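Local coordinates for protein regulator of nonsense transcripts 2 (Homo sapiens, PDB 4CEK) that probably serves as a scaffold in nonsense-mediated mRNA decay, this fragment being the second of its three helical MIF4G domains, at residues 161-166 and 210-215; 216-221 and 256-261; 229-234 and 262-267; 236-241 and 251-256. One frame throughout, in Å; residues are numbered along the deposited sequence.

Contact 1: 161-166 and 210-215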
loop_
_atom_site.group_PDB
_atom_site.type_symbol
_atom_site.label_atom_id
_atom_site.label_comp_id
_atom_site.label_asym_id
_atom_site.label_seq_id
_atom_site.Cartn_x
_atom_site.Cartn_y
_atom_site.Cartn_z
ATOM N N VAL A 161 1.002 -10.294 0.259
ATOM C CA VAL A 161 -0.362 -10.285 0.831
ATOM C C VAL A 161 -1.355 -10.826 -0.200
ATOM O O VAL A 161 -1.358 -10.375 -1.338
ATOM C CB VAL A 161 -0.925 -8.888 1.203
ATOM C CG1 VAL A 161 -1.008 -8.707 2.693
ATOM C CG2 VAL A 161 -0.170 -7.748 0.544
ATOM N N PRO A 162 -2.190 -11.795 0.185
ATOM C CA PRO A 162 -3.222 -12.243 -0.770
ATOM C C PRO A 162 -4.351 -11.198 -1.018
ATOM O O PRO A 162 -4.730 -10.446 -0.104
ATOM C CB PRO A 162 -3.770 -13.499 -0.111
ATOM C CG PRO A 162 -3.530 -13.296 1.350
ATOM C CD PRO A 162 -2.244 -12.533 1.460
ATOM N N ARG A 163 -4.873 -11.156 -2.248
ATOM C CA ARG A 163 -5.971 -10.224 -2.612
ATOM C C ARG A 163 -7.239 -10.396 -1.763
ATOM O O ARG A 163 -8.009 -9.458 -1.592
ATOM C CB ARG A 163 -6.339 -10.348 -4.105
ATOM C CG ARG A 163 -7.061 -11.639 -4.502
ATOM C CD ARG A 163 -7.459 -11.660 -5.980
ATOM N NE ARG A 163 -7.683 -13.033 -6.448
ATOM C CZ ARG A 163 -6.824 -13.755 -7.174
ATOM N NH1 ARG A 163 -5.649 -13.263 -7.573
ATOM N NH2 ARG A 163 -7.148 -14.995 -7.520
ATOM N N GLN A 164 -7.420 -11.599 -1.229
ATOM C CA GLN A 164 -8.575 -11.963 -0.423
ATOM C C GLN A 164 -8.463 -11.489 1.046
ATOM O O GLN A 164 -9.400 -11.673 1.840
ATOM C CB GLN A 164 -8.784 -13.487 -0.495
ATOM C CG GLN A 164 -8.365 -14.155 -1.824
ATOM C CD GLN A 164 -6.938 -14.733 -1.793
ATOM O OE1 GLN A 164 -6.479 -15.237 -0.764
ATOM N NE2 GLN A 164 -6.237 -14.665 -2.927
ATOM N N ARG A 165 -7.329 -10.869 1.392
ATOM C CA ARG A 165 -7.102 -10.273 2.701
ATOM C C ARG A 165 -6.776 -8.790 2.595
ATOM O O ARG A 165 -5.810 -8.314 3.167
ATOM C CB ARG A 165 -5.953 -10.983 3.433
ATOM C CG ARG A 165 -6.186 -12.479 3.722
ATOM C CD ARG A 165 -7.343 -12.733 4.702
ATOM N NE ARG A 165 -7.278 -11.901 5.900
ATOM C CZ ARG A 165 -6.513 -12.157 6.956
ATOM N NH1 ARG A 165 -5.724 -13.241 6.988
ATOM N NH2 ARG A 165 -6.531 -11.333 7.990
ATOM N N LEU A 166 -7.609 -8.052 1.886
ATOM C CA LEU A 166 -7.514 -6.601 1.857
ATOM C C LEU A 166 -7.472 -5.971 3.228
ATOM O O LEU A 166 -6.958 -4.847 3.376
ATOM C CB LEU A 166 -8.721 -6.000 1.115
ATOM C CG LEU A 166 -8.827 -6.240 -0.405
ATOM C CD1 LEU A 166 -9.841 -5.252 -1.009
ATOM C CD2 LEU A 166 -7.445 -6.179 -1.079
ATOM N N ILE A 210 -8.759 -7.269 -12.560
ATOM C CA ILE A 210 -8.836 -5.946 -11.900
ATOM C C ILE A 210 -8.625 -6.039 -10.377
ATOM O O ILE A 210 -8.142 -5.091 -9.756
ATOM C CB ILE A 210 -10.163 -5.187 -12.213
ATOM C CG1 ILE A 210 -10.087 -3.700 -11.789
ATOM C CG2 ILE A 210 -11.346 -5.842 -11.513
ATOM C CD1 ILE A 210 -8.980 -2.892 -12.426
ATOM N N GLU A 211 -8.954 -7.190 -9.795
ATOM C CA GLU A 211 -8.857 -7.382 -8.349
ATOM C C GLU A 211 -7.433 -7.373 -7.774
ATOM O O GLU A 211 -7.234 -6.875 -6.659
ATOM C CB GLU A 211 -9.542 -8.684 -7.962
ATOM C CG GLU A 211 -9.909 -8.746 -6.494
ATOM C CD GLU A 211 -10.988 -9.764 -6.218
ATOM O OE1 GLU A 211 -11.912 -9.890 -7.057
ATOM O OE2 GLU A 211 -10.903 -10.425 -5.159
ATOM N N THR A 212 -6.466 -7.934 -8.511
ATOM C CA THR A 212 -5.037 -7.828 -8.142
ATOM C C THR A 212 -4.545 -6.394 -8.268
ATOM O O THR A 212 -3.856 -5.893 -7.412
ATOM C CB THR A 212 -4.120 -8.669 -9.053
ATOM O OG1 THR A 212 -4.564 -10.029 -9.063
ATOM C CG2 THR A 212 -2.672 -8.593 -8.567
ATOM N N LYS A 213 -4.917 -5.739 -9.356
ATOM C CA LYS A 213 -4.518 -4.365 -9.601
ATOM C C LYS A 213 -4.971 -3.481 -8.413
ATOM O O LYS A 213 -4.216 -2.623 -7.916
ATOM C CB LYS A 213 -5.120 -3.894 -10.924
ATOM C CG LYS A 213 -4.773 -4.795 -12.108
ATOM C CD LYS A 213 -5.428 -4.329 -13.414
ATOM C CE LYS A 213 -4.650 -4.755 -14.658
ATOM N NZ LYS A 213 -4.914 -3.881 -15.844
ATOM N N ASN A 214 -6.204 -3.716 -7.957
ATOM C CA ASN A 214 -6.783 -2.985 -6.825
ATOM C C ASN A 214 -6.052 -3.260 -5.493
ATOM O O ASN A 214 -5.914 -2.353 -4.694
ATOM C CB ASN A 214 -8.302 -3.271 -6.717
ATOM C CG ASN A 214 -9.144 -2.548 -7.801
ATOM O OD1 ASN A 214 -8.718 -1.548 -8.417
ATOM N ND2 ASN A 214 -10.363 -3.058 -8.024
ATOM N N LYS A 215 -5.545 -4.483 -5.282
ATOM C CA LYS A 215 -4.673 -4.772 -4.156
ATOM C C LYS A 215 -3.429 -3.874 -4.214
ATOM O O LYS A 215 -3.082 -3.242 -3.215
ATOM C CB LYS A 215 -4.203 -6.238 -4.157
ATOM C CG LYS A 215 -3.340 -6.631 -2.937
ATOM C CD LYS A 215 -2.235 -7.667 -3.217
ATOM C CE LYS A 215 -1.077 -7.107 -4.046
ATOM N NZ LYS A 215 0.174 -6.684 -3.324
#
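The Arg163 guanidinium has Glu211 OE2 at its edge, near its plane, while Thr212 OG1 approaches it obliquely; over one face lies the amide nitrogen of its own neighbour, Gln164 NE2, 4.1 Å above the plane and off-centre. The setting is the all-helical MIF4G domain, where the loop after helix 148-159 packs on the first turns of helix 210-225. Guanidinium and carboxylate planes stand 86° apart, and the two charges do not pair closely: Arg163 NE and Glu211 OE2 are 4.3 Å apart, longer than a salt bridge. Instead the methylene Arg163 CD rests against the carboxylate, 3.7 Å from Glu211 OE2, and 3.8 Å from Glu211 CG. Arginine suits this partly exposed border because its methylenes can lie across the helix while its charge stays near solvent and near an opposite charge. With Arg163 CG set between the backbone N and the carbonyl carbon (chi1 71°), the extended chain runs across the glutamate at about a right angle and brings NH1 within 3.7 Å of Thr212 OG1, a hydroxyl whose hydrogen bond is made with Asn209. Deeper in, Lys215 packs against the loop. Its chain leaves anti to the backbone N (chi1 -177°) and then bends repeatedly, which turns the ammonium toward Phe159, with which it forms a cation-pi pair; long methylenes with a charged tip suit a buried place that still offers the charge an aromatic ring. Leu166 adds an apolar touch, CD2 to Lys215 CA at 4.4 Å. Against Val161, Lys215 CD sits 3.4 Å from the carbonyl oxygen Val161 O, and NZ 4.0 Å from Val161 CG2.

Contact 2: 216-221 and 256-261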
loop_
_atom_site.group_PDB
_atom_site.type_symbol
_atom_site.label_atom_id
_atom_site.label_comp_id
_atom_site.label_asym_id
_atom_site.label_seq_id
_atom_site.Cartn_x
_atom_site.Cartn_y
_atom_site.Cartn_z
ATOM N N THR A 216 -2.753 -3.826 -5.364
ATOM C CA THR A 216 -1.549 -3.008 -5.483
ATOM C C THR A 216 -1.874 -1.562 -5.155
ATOM O O THR A 216 -1.174 -0.937 -4.374
ATOM C CB THR A 216 -0.931 -3.065 -6.889
ATOM O OG1 THR A 216 -0.450 -4.380 -7.162
ATOM C CG2 THR A 216 0.214 -2.105 -7.005
ATOM N N VAL A 217 -2.941 -1.036 -5.759
ATOM C CA VAL A 217 -3.295 0.368 -5.608
ATOM C C VAL A 217 -3.766 0.654 -4.200
ATOM O O VAL A 217 -3.428 1.701 -3.664
ATOM C CB VAL A 217 -4.346 0.821 -6.663
ATOM C CG1 VAL A 217 -5.171 1.979 -6.144
ATOM C CG2 VAL A 217 -3.666 1.213 -7.962
ATOM N N ARG A 218 -4.492 -0.265 -3.566
ATOM C CA ARG A 218 -4.868 -0.070 -2.145
ATOM C C ARG A 218 -3.658 -0.017 -1.199
ATOM O O ARG A 218 -3.626 0.813 -0.283
ATOM C CB ARG A 218 -5.826 -1.161 -1.648
ATOM C CG ARG A 218 -7.239 -1.053 -2.217
ATOM C CD ARG A 218 -8.190 -2.004 -1.519
ATOM N NE ARG A 218 -9.168 -2.568 -2.451
ATOM C CZ ARG A 218 -10.407 -2.106 -2.648
ATOM N NH1 ARG A 218 -10.860 -1.043 -1.976
ATOM N NH2 ARG A 218 -11.197 -2.708 -3.536
ATOM N N PHE A 219 -2.669 -0.878 -1.447
ATOM C CA PHE A 219 -1.443 -0.926 -0.629
ATOM C C PHE A 219 -0.705 0.396 -0.760
ATOM O O PHE A 219 -0.399 1.002 0.227
ATOM C CB PHE A 219 -0.552 -2.116 -1.042
ATOM C CG PHE A 219 0.265 -2.730 0.090
ATOM C CD1 PHE A 219 0.508 -2.041 1.300
ATOM C CD2 PHE A 219 0.790 -4.033 -0.049
ATOM C CE1 PHE A 219 1.252 -2.615 2.320
ATOM C CE2 PHE A 219 1.561 -4.600 0.975
ATOM C CZ PHE A 219 1.786 -3.892 2.160
ATOM N N ILE A 220 -0.568 0.923 -1.972
ATOM C CA ILE A 220 0.021 2.247 -2.149
ATOM C C ILE A 220 -0.756 3.330 -1.391
ATOM O O ILE A 220 -0.173 4.289 -0.789
ATOM C CB ILE A 220 0.126 2.620 -3.647
ATOM C CG1 ILE A 220 1.167 1.701 -4.312
ATOM C CG2 ILE A 220 0.491 4.080 -3.775
ATOM C CD1 ILE A 220 1.286 1.721 -5.838
ATOM N N GLY A 221 -2.083 3.186 -1.380
ATOM C CA GLY A 221 -2.907 4.148 -0.656
ATOM C C GLY A 221 -2.652 4.135 0.824
ATOM O O GLY A 221 -2.589 5.177 1.464
ATOM N N LEU A 256 -7.760 4.004 -5.830
ATOM C CA LEU A 256 -6.722 4.817 -5.200
ATOM C C LEU A 256 -7.366 5.930 -4.414
ATOM O O LEU A 256 -7.010 6.152 -3.245
ATOM C CB LEU A 256 -5.733 5.406 -6.236
ATOM C CG LEU A 256 -4.530 6.228 -5.735
ATOM C CD1 LEU A 256 -3.726 5.386 -4.741
ATOM C CD2 LEU A 256 -3.653 6.631 -6.901
ATOM N N LEU A 257 -8.311 6.641 -5.033
ATOM C CA LEU A 257 -8.940 7.809 -4.355
ATOM C C LEU A 257 -9.832 7.433 -3.146
ATOM O O LEU A 257 -9.890 8.156 -2.165
ATOM C CB LEU A 257 -9.711 8.679 -5.357
ATOM C CG LEU A 257 -8.891 9.377 -6.444
ATOM C CD1 LEU A 257 -9.751 9.818 -7.660
ATOM C CD2 LEU A 257 -8.198 10.538 -5.777
ATOM N N GLU A 258 -10.490 6.287 -3.199
ATOM C CA GLU A 258 -11.209 5.777 -2.037
ATOM C C GLU A 258 -10.266 5.477 -0.855
ATOM O O GLU A 258 -10.640 5.632 0.305
ATOM C CB GLU A 258 -11.936 4.484 -2.363
ATOM C CG GLU A 258 -13.218 4.563 -3.185
ATOM C CD GLU A 258 -13.778 3.156 -3.428
ATOM O OE1 GLU A 258 -13.741 2.342 -2.463
ATOM O OE2 GLU A 258 -14.205 2.841 -4.571
ATOM N N THR A 259 -9.052 5.029 -1.162
ATOM C CA THR A 259 -8.109 4.622 -0.147
ATOM C C THR A 259 -7.456 5.869 0.457
ATOM O O THR A 259 -7.354 5.947 1.645
ATOM C CB THR A 259 -7.062 3.620 -0.717
ATOM O OG1 THR A 259 -7.721 2.535 -1.402
ATOM C CG2 THR A 259 -6.175 3.034 0.402
ATOM N N CYS A 260 -7.003 6.839 -0.338
ATOM C CA CYS A 260 -6.235 7.994 0.213
ATOM C C CYS A 260 -6.567 9.351 -0.354
ATOM O O CYS A 260 -5.895 10.310 -0.015
ATOM C CB CYS A 260 -4.727 7.797 0.036
ATOM S SG CYS A 260 -4.093 7.840 -1.680
ATOM N N GLY A 261 -7.619 9.465 -1.163
ATOM C CA GLY A 261 -8.026 10.748 -1.755
ATOM C C GLY A 261 -8.345 11.824 -0.725
ATOM O O GLY A 261 -8.022 12.993 -0.930
#
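Apolar packing joins Val217 to Leu256, where helices 210-225 and 247-266 of the MIF4G helical fold run side by side, their short segments 14° from parallel and 8.4 Å apart at closest approach. Val217 CG1, anti to the backbone N (chi1 153°), presses on the turn of the partner helix, 3.3 Å from Leu256 N and 3.5 Å from Leu256 CB. Leu256 answers with CD1, 3.9 Å from Val217 O; beta-branched valine keeps its methyl close to the backbone, which suits helices this close.

Side chain meets backbone around Gly221. Thr259 CG2 rests 3.6 Å from Gly221 CA and 3.4 Å from Arg218 O, and a beta carbon on Gly221 would clash with that methyl. Thr259 OG1 lies against Arg218 CG, while its hydrogen bond goes back to Thr255 O in its own helix, so threonine offers a methyl to the neighbour and satisfies its hydroxyl locally. A serine in place of Thr259 would probably leave a gap over Gly221 and Arg218 O where the methyl now packs.

Charge contributes little: Arg218 NH1 and Glu258 OE1 stay beyond salt-bridge distance at the exposed edge. At the far end, Cys260 CB approaches Gly221 O to 3.7 Å.

Contact 3: 229-234 and 262-267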
loop_
_atom_site.group_PDB
_atom_site.type_symbol
_atom_site.label_atom_id
_atom_site.label_comp_id
_atom_site.label_asym_id
_atom_site.label_seq_id
_atom_site.Cartn_x
_atom_site.Cartn_y
_atom_site.Cartn_z
ATOM N N PHE A 229 4.842 6.547 1.053
ATOM C CA PHE A 229 4.852 7.222 -0.254
ATOM C C PHE A 229 4.572 8.665 0.043
ATOM O O PHE A 229 3.814 8.950 0.961
ATOM C CB PHE A 229 3.775 6.706 -1.174
ATOM C CG PHE A 229 4.128 5.427 -1.837
ATOM C CD1 PHE A 229 4.810 5.416 -3.041
ATOM C CD2 PHE A 229 3.801 4.217 -1.258
ATOM C CE1 PHE A 229 5.136 4.222 -3.659
ATOM C CE2 PHE A 229 4.139 3.017 -1.871
ATOM C CZ PHE A 229 4.793 3.025 -3.074
ATOM N N THR A 230 5.230 9.576 -0.669
ATOM C CA THR A 230 5.005 10.994 -0.477
ATOM C C THR A 230 3.780 11.322 -1.309
ATOM O O THR A 230 3.390 10.523 -2.190
ATOM C CB THR A 230 6.187 11.860 -1.000
ATOM O OG1 THR A 230 6.386 11.547 -2.367
ATOM C CG2 THR A 230 7.516 11.656 -0.196
ATOM N N LYS A 231 3.205 12.502 -1.054
ATOM C CA LYS A 231 2.016 12.999 -1.776
ATOM C C LYS A 231 2.322 13.104 -3.237
ATOM O O LYS A 231 1.517 12.708 -4.097
ATOM C CB LYS A 231 1.592 14.355 -1.226
ATOM C CG LYS A 231 0.993 14.219 0.167
ATOM C CD LYS A 231 0.950 15.522 0.964
ATOM C CE LYS A 231 0.395 15.249 2.352
ATOM N NZ LYS A 231 1.491 14.805 3.275
ATOM N N ASN A 232 3.516 13.605 -3.518
ATOM C CA ASN A 232 3.997 13.761 -4.895
ATOM C C ASN A 232 4.106 12.422 -5.608
ATOM O O ASN A 232 3.728 12.331 -6.757
ATOM C CB ASN A 232 5.335 14.497 -4.882
ATOM C CG ASN A 232 5.758 14.968 -6.259
ATOM O OD1 ASN A 232 5.072 15.764 -6.867
ATOM N ND2 ASN A 232 6.922 14.509 -6.735
ATOM N N ASP A 233 4.594 11.375 -4.936
ATOM C CA ASP A 233 4.616 9.997 -5.505
ATOM C C ASP A 233 3.260 9.512 -5.965
ATOM O O ASP A 233 3.080 8.977 -7.070
ATOM C CB ASP A 233 4.998 8.962 -4.435
ATOM C CG ASP A 233 6.478 8.725 -4.307
ATOM O OD1 ASP A 233 7.158 8.630 -5.356
ATOM O OD2 ASP A 233 6.938 8.581 -3.144
ATOM N N THR A 234 2.300 9.602 -5.052
ATOM C CA THR A 234 0.988 9.069 -5.302
ATOM C C THR A 234 0.176 9.961 -6.266
ATOM O O THR A 234 -0.619 9.453 -7.039
ATOM C CB THR A 234 0.272 8.889 -3.971
ATOM O OG1 THR A 234 1.117 8.075 -3.134
ATOM C CG2 THR A 234 -1.134 8.250 -4.184
ATOM N N ARG A 262 -8.980 11.470 0.387
ATOM C CA ARG A 262 -9.298 12.502 1.367
ATOM C C ARG A 262 -8.055 13.003 2.044
ATOM O O ARG A 262 -7.939 14.200 2.278
ATOM C CB ARG A 262 -10.303 12.027 2.410
ATOM C CG ARG A 262 -11.733 12.064 1.910
ATOM C CD ARG A 262 -12.593 11.102 2.705
ATOM N NE ARG A 262 -14.003 11.231 2.378
ATOM C CZ ARG A 262 -14.983 10.558 2.975
ATOM N NH1 ARG A 262 -14.718 9.686 3.954
ATOM N NH2 ARG A 262 -16.241 10.762 2.590
ATOM N N PHE A 263 -7.137 12.094 2.360
ATOM C CA PHE A 263 -5.834 12.478 2.910
ATOM C C PHE A 263 -5.157 13.479 1.994
ATOM O O PHE A 263 -4.685 14.534 2.438
ATOM C CB PHE A 263 -4.962 11.231 3.140
ATOM C CG PHE A 263 -3.562 11.533 3.640
ATOM C CD1 PHE A 263 -3.319 11.726 4.981
ATOM C CD2 PHE A 263 -2.481 11.568 2.754
ATOM C CE1 PHE A 263 -2.017 11.989 5.441
ATOM C CE2 PHE A 263 -1.181 11.843 3.198
ATOM C CZ PHE A 263 -0.944 12.050 4.541
ATOM N N LEU A 264 -5.169 13.191 0.699
ATOM C CA LEU A 264 -4.545 14.090 -0.262
ATOM C C LEU A 264 -5.282 15.397 -0.415
ATOM O O LEU A 264 -4.655 16.477 -0.532
ATOM C CB LEU A 264 -4.434 13.433 -1.613
ATOM C CG LEU A 264 -3.492 12.223 -1.778
ATOM C CD1 LEU A 264 -3.743 11.611 -3.151
ATOM C CD2 LEU A 264 -2.002 12.562 -1.603
ATOM N N PHE A 265 -6.615 15.316 -0.459
ATOM C CA PHE A 265 -7.440 16.514 -0.693
ATOM C C PHE A 265 -7.384 17.415 0.547
ATOM O O PHE A 265 -7.247 18.600 0.438
ATOM C CB PHE A 265 -8.888 16.126 -1.067
ATOM C CG PHE A 265 -9.758 17.290 -1.431
ATOM C CD1 PHE A 265 -9.769 17.780 -2.711
ATOM C CD2 PHE A 265 -10.562 17.890 -0.487
ATOM C CE1 PHE A 265 -10.568 18.871 -3.061
ATOM C CE2 PHE A 265 -11.379 18.980 -0.828
ATOM C CZ PHE A 265 -11.370 19.475 -2.119
ATOM N N ARG A 266 -7.434 16.836 1.728
ATOM C CA ARG A 266 -7.454 17.628 2.951
ATOM C C ARG A 266 -6.089 18.223 3.363
ATOM O O ARG A 266 -6.022 19.294 3.961
ATOM C CB ARG A 266 -8.074 16.799 4.075
ATOM C CG ARG A 266 -9.546 16.551 3.812
ATOM C CD ARG A 266 -10.160 15.578 4.784
ATOM N NE ARG A 266 -11.553 15.323 4.417
ATOM C CZ ARG A 266 -12.364 14.440 5.011
ATOM N NH1 ARG A 266 -11.938 13.682 6.022
ATOM N NH2 ARG A 266 -13.609 14.305 4.567
ATOM N N SER A 267 -5.007 17.537 3.026
ATOM C CA SER A 267 -3.667 18.002 3.349
ATOM C C SER A 267 -3.338 19.268 2.558
ATOM O O SER A 267 -3.507 19.306 1.340
ATOM C CB SER A 267 -2.658 16.880 3.052
ATOM O OG SER A 267 -2.959 15.726 3.830
#
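Lys231 and Leu264 bring the two backbones nearest, their CA atoms 6.8 Å apart, where the first turn of helix 231-243 faces the last turn of helix 247-266. Lys231 carries most of the contact. Its CG, anti to the carbonyl carbon (chi1 -71°), starts a chain that stays extended until it bends at the last torsion, and successive parts of it meet Leu264, Ser267 and Phe263. CG lies 3.9 Å from Leu264 CD2, the two chains sliding past each other in opposite directions. Farther out, CE packs 3.5 Å from Ser267 CB and 3.8 Å from Phe263 CE2, meeting the ring obliquely, while NZ ends 3.9 Å from Phe263 CZ. Leucine and phenylalanine give the lysine methylenes an apolar bed, and Thr234 CG2 extends it toward Leu264 CD1.

Local polar bonds order both helix ends. At the start of helix 231-243, Thr230 and Asp233 make a capping box: Asp233 N donates to Thr230 OG1 and Thr230 N to the anti lone pair of Asp233 OD2 (167° at the hydrogen). At the end of helix 247-266, Ser267 N donates to Phe263 O; Ser267 OG reaches the same oxygen from the opposite face of its plane, in a bond modelled so short that its exact length is doubtful. The hydroxyl also sits over the centre of one face of the Phe263 ring, 4.0 Å above it; serine is short enough to turn back on its own helix in this way. Trp9 meets the same ring, placing the N-terminal segment beside the joint.

No hydrogen bond crosses between the segments, so the contact rests on van der Waals packing of the lysine chain on leucine, serine and phenylalanine, while the polar bonds shape each helix end separately.

Contact 4: 236-241 and 251-256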
loop_
_atom_site.group_PDB
_atom_site.type_symbol
_atom_site.label_atom_id
_atom_site.label_comp_id
_atom_site.label_asym_id
_atom_site.label_seq_id
_atom_site.Cartn_x
_atom_site.Cartn_y
_atom_site.Cartn_z
ATOM N N HIS A 236 1.618 11.392 -8.741
ATOM C CA HIS A 236 2.107 10.946 -10.036
ATOM C C HIS A 236 1.408 9.684 -10.502
ATOM O O HIS A 236 1.080 9.531 -11.691
ATOM C CB HIS A 236 3.598 10.752 -10.045
ATOM C CG HIS A 236 4.073 10.150 -11.320
ATOM N ND1 HIS A 236 4.306 8.825 -11.453
ATOM C CD2 HIS A 236 4.231 10.721 -12.595
ATOM C CE1 HIS A 236 4.668 8.578 -12.740
ATOM N NE2 HIS A 236 4.605 9.738 -13.430
ATOM N N CYS A 237 1.149 8.768 -9.578
ATOM C CA CYS A 237 0.356 7.613 -9.879
ATOM C C CYS A 237 -0.976 7.995 -10.482
ATOM O O CYS A 237 -1.386 7.461 -11.491
ATOM C CB CYS A 237 0.135 6.783 -8.604
ATOM S SG CYS A 237 1.614 5.879 -8.102
ATOM N N LEU A 238 -1.645 8.940 -9.854
ATOM C CA LEU A 238 -2.955 9.355 -10.295
ATOM C C LEU A 238 -2.893 10.023 -11.653
ATOM O O LEU A 238 -3.673 9.694 -12.551
ATOM C CB LEU A 238 -3.525 10.303 -9.247
ATOM C CG LEU A 238 -4.910 10.853 -9.420
ATOM C CD1 LEU A 238 -5.889 9.751 -9.809
ATOM C CD2 LEU A 238 -5.238 11.545 -8.096
ATOM N N LYS A 239 -1.952 10.945 -11.821
ATOM C CA LYS A 239 -1.715 11.566 -13.125
ATOM C C LYS A 239 -1.446 10.569 -14.240
ATOM O O LYS A 239 -1.955 10.749 -15.326
ATOM C CB LYS A 239 -0.568 12.547 -13.018
ATOM C CG LYS A 239 -0.115 13.164 -14.315
ATOM C CD LYS A 239 0.917 14.248 -13.993
ATOM C CE LYS A 239 2.095 14.282 -14.965
ATOM N NZ LYS A 239 3.195 15.136 -14.424
ATOM N N MET A 240 -0.685 9.500 -13.979
ATOM C CA MET A 240 -0.470 8.468 -15.016
ATOM C C MET A 240 -1.745 7.769 -15.451
ATOM O O MET A 240 -1.910 7.400 -16.619
ATOM C CB MET A 240 0.525 7.391 -14.558
ATOM C CG MET A 240 1.969 7.866 -14.553
ATOM S SD MET A 240 2.455 8.831 -16.023
ATOM C CE MET A 240 2.416 7.524 -17.273
ATOM N N LEU A 241 -2.614 7.511 -14.491
ATOM C CA LEU A 241 -3.871 6.858 -14.774
ATOM C C LEU A 241 -4.792 7.834 -15.573
ATOM O O LEU A 241 -5.515 7.396 -16.411
ATOM C CB LEU A 241 -4.526 6.419 -13.466
ATOM C CG LEU A 241 -3.881 5.272 -12.679
ATOM C CD1 LEU A 241 -4.583 5.079 -11.362
ATOM C CD2 LEU A 241 -3.888 3.947 -13.462
ATOM N N GLU A 251 -10.803 2.390 -12.908
ATOM C CA GLU A 251 -11.065 1.693 -11.641
ATOM C C GLU A 251 -9.901 1.787 -10.661
ATOM O O GLU A 251 -10.097 2.068 -9.472
ATOM C CB GLU A 251 -11.427 0.245 -11.815
ATOM C CG GLU A 251 -12.350 -0.042 -12.967
ATOM C CD GLU A 251 -12.975 -1.424 -12.879
ATOM O OE1 GLU A 251 -13.331 -1.838 -11.724
ATOM O OE2 GLU A 251 -13.101 -2.070 -13.968
ATOM N N MET A 252 -8.695 1.561 -11.152
ATOM C CA MET A 252 -7.481 1.723 -10.319
ATOM C C MET A 252 -7.477 3.106 -9.704
ATOM O O MET A 252 -7.232 3.258 -8.517
ATOM C CB MET A 252 -6.206 1.502 -11.147
ATOM C CG MET A 252 -6.045 0.076 -11.705
ATOM S SD MET A 252 -4.606 -0.062 -12.809
ATOM C CE MET A 252 -3.323 0.380 -11.644
ATOM N N ALA A 253 -7.776 4.109 -10.517
ATOM C CA ALA A 253 -7.875 5.499 -10.048
ATOM C C ALA A 253 -8.868 5.696 -8.905
ATOM O O ALA A 253 -8.581 6.449 -7.957
ATOM C CB ALA A 253 -8.288 6.416 -11.185
ATOM N N CYS A 254 -10.043 5.082 -9.043
ATOM C CA CYS A 254 -11.160 5.262 -8.122
ATOM C C CYS A 254 -10.881 4.511 -6.855
ATOM O O CYS A 254 -11.157 5.024 -5.755
ATOM C CB CYS A 254 -12.533 4.825 -8.755
ATOM S SG CYS A 254 -13.089 5.927 -10.127
ATOM N N THR A 255 -10.326 3.302 -6.982
ATOM C CA THR A 255 -9.760 2.588 -5.806
ATOM C C THR A 255 -8.693 3.424 -5.076
ATOM O O THR A 255 -8.746 3.585 -3.844
ATOM C CB THR A 255 -9.148 1.268 -6.187
ATOM O OG1 THR A 255 -10.072 0.548 -7.012
ATOM C CG2 THR A 255 -8.811 0.464 -4.917
ATOM N N LEU A 256 -7.760 4.004 -5.830
ATOM C CA LEU A 256 -6.722 4.817 -5.200
ATOM C C LEU A 256 -7.366 5.930 -4.414
ATOM O O LEU A 256 -7.010 6.152 -3.245
ATOM C CB LEU A 256 -5.733 5.406 -6.236
ATOM C CG LEU A 256 -4.530 6.228 -5.735
ATOM C CD1 LEU A 256 -3.726 5.386 -4.741
ATOM C CD2 LEU A 256 -3.653 6.631 -6.901
#
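Leu241 CD1 reaches the backbone of helix 247-266 at Ala253, 3.4 Å from its N and 3.6 Å from its CA. The same methyl is 3.9 Å from both Ala253 CB and Met252 CB, so it sits in the angle between two successive residues. The other branch, CD2, turns to the thioether, 4.0 Å from Met252 CE, the two side chains crossing at about a right angle. With Leu241 CG anti to the carbonyl carbon (chi1 -70°), the isobutyl group points at the partner helix, CD1 at Ala253 and Met252, CD2 at Met252. Shortening Leu241 to alanine is likely to open a gap beside Ala253 and take away one of the supports of the methionine methyl.

One turn earlier, Leu238 CD1 meets Ala253 CB at 4.3 Å; the small alanine lets leucines from two turns come near its helix. Cys237 CB closes this row, 4.2 Å from Leu256 CD2, and that methyl also reaches the CB of Leu238. These residues join the two arms of an antiparallel helical hairpin within the all-helical MIF4G domain, helices 231-243 and 247-266, whose short segments cross at -152° with axes 9.6 Å apart.

Beyond this layer, Phe198 of helix 185-203 packs on Cys237, Leu241 and Met252, and Val217 of helix 210-225 backs Met252. The flexible, unbranched methionine, bent at its last torsion (chi3 61°), can fit between leucine and phenylalanine. On another side of helix 247-266, Glu251 bonds through OE2 to Tyr294 OH, and Cys254 packs on Met297 and Ala301, which sets helix 292-305 against this arm.

Contacts 2, 3 and 4 all use helix 247-266, which packs along helix 210-225 in contact 2 and against helix 231-243 in contacts 3 and 4; contact 1 joins the N-terminal turns of helix 210-225 to a loop. Contact 4 is wholly buried and apolar, and contact 3 is largely buried but built on lysine methylenes. Contacts 1 and 2 are only partly buried, and each has a loosely placed opposite-charge pair at its edge. Leu256 belongs to both contacts 2 and 4, and Thr234 of contact 3 touches it too. Contacts 1 and 3 do not meet, lying on opposite sides of the chain's centre, about 22 Å apart between centres.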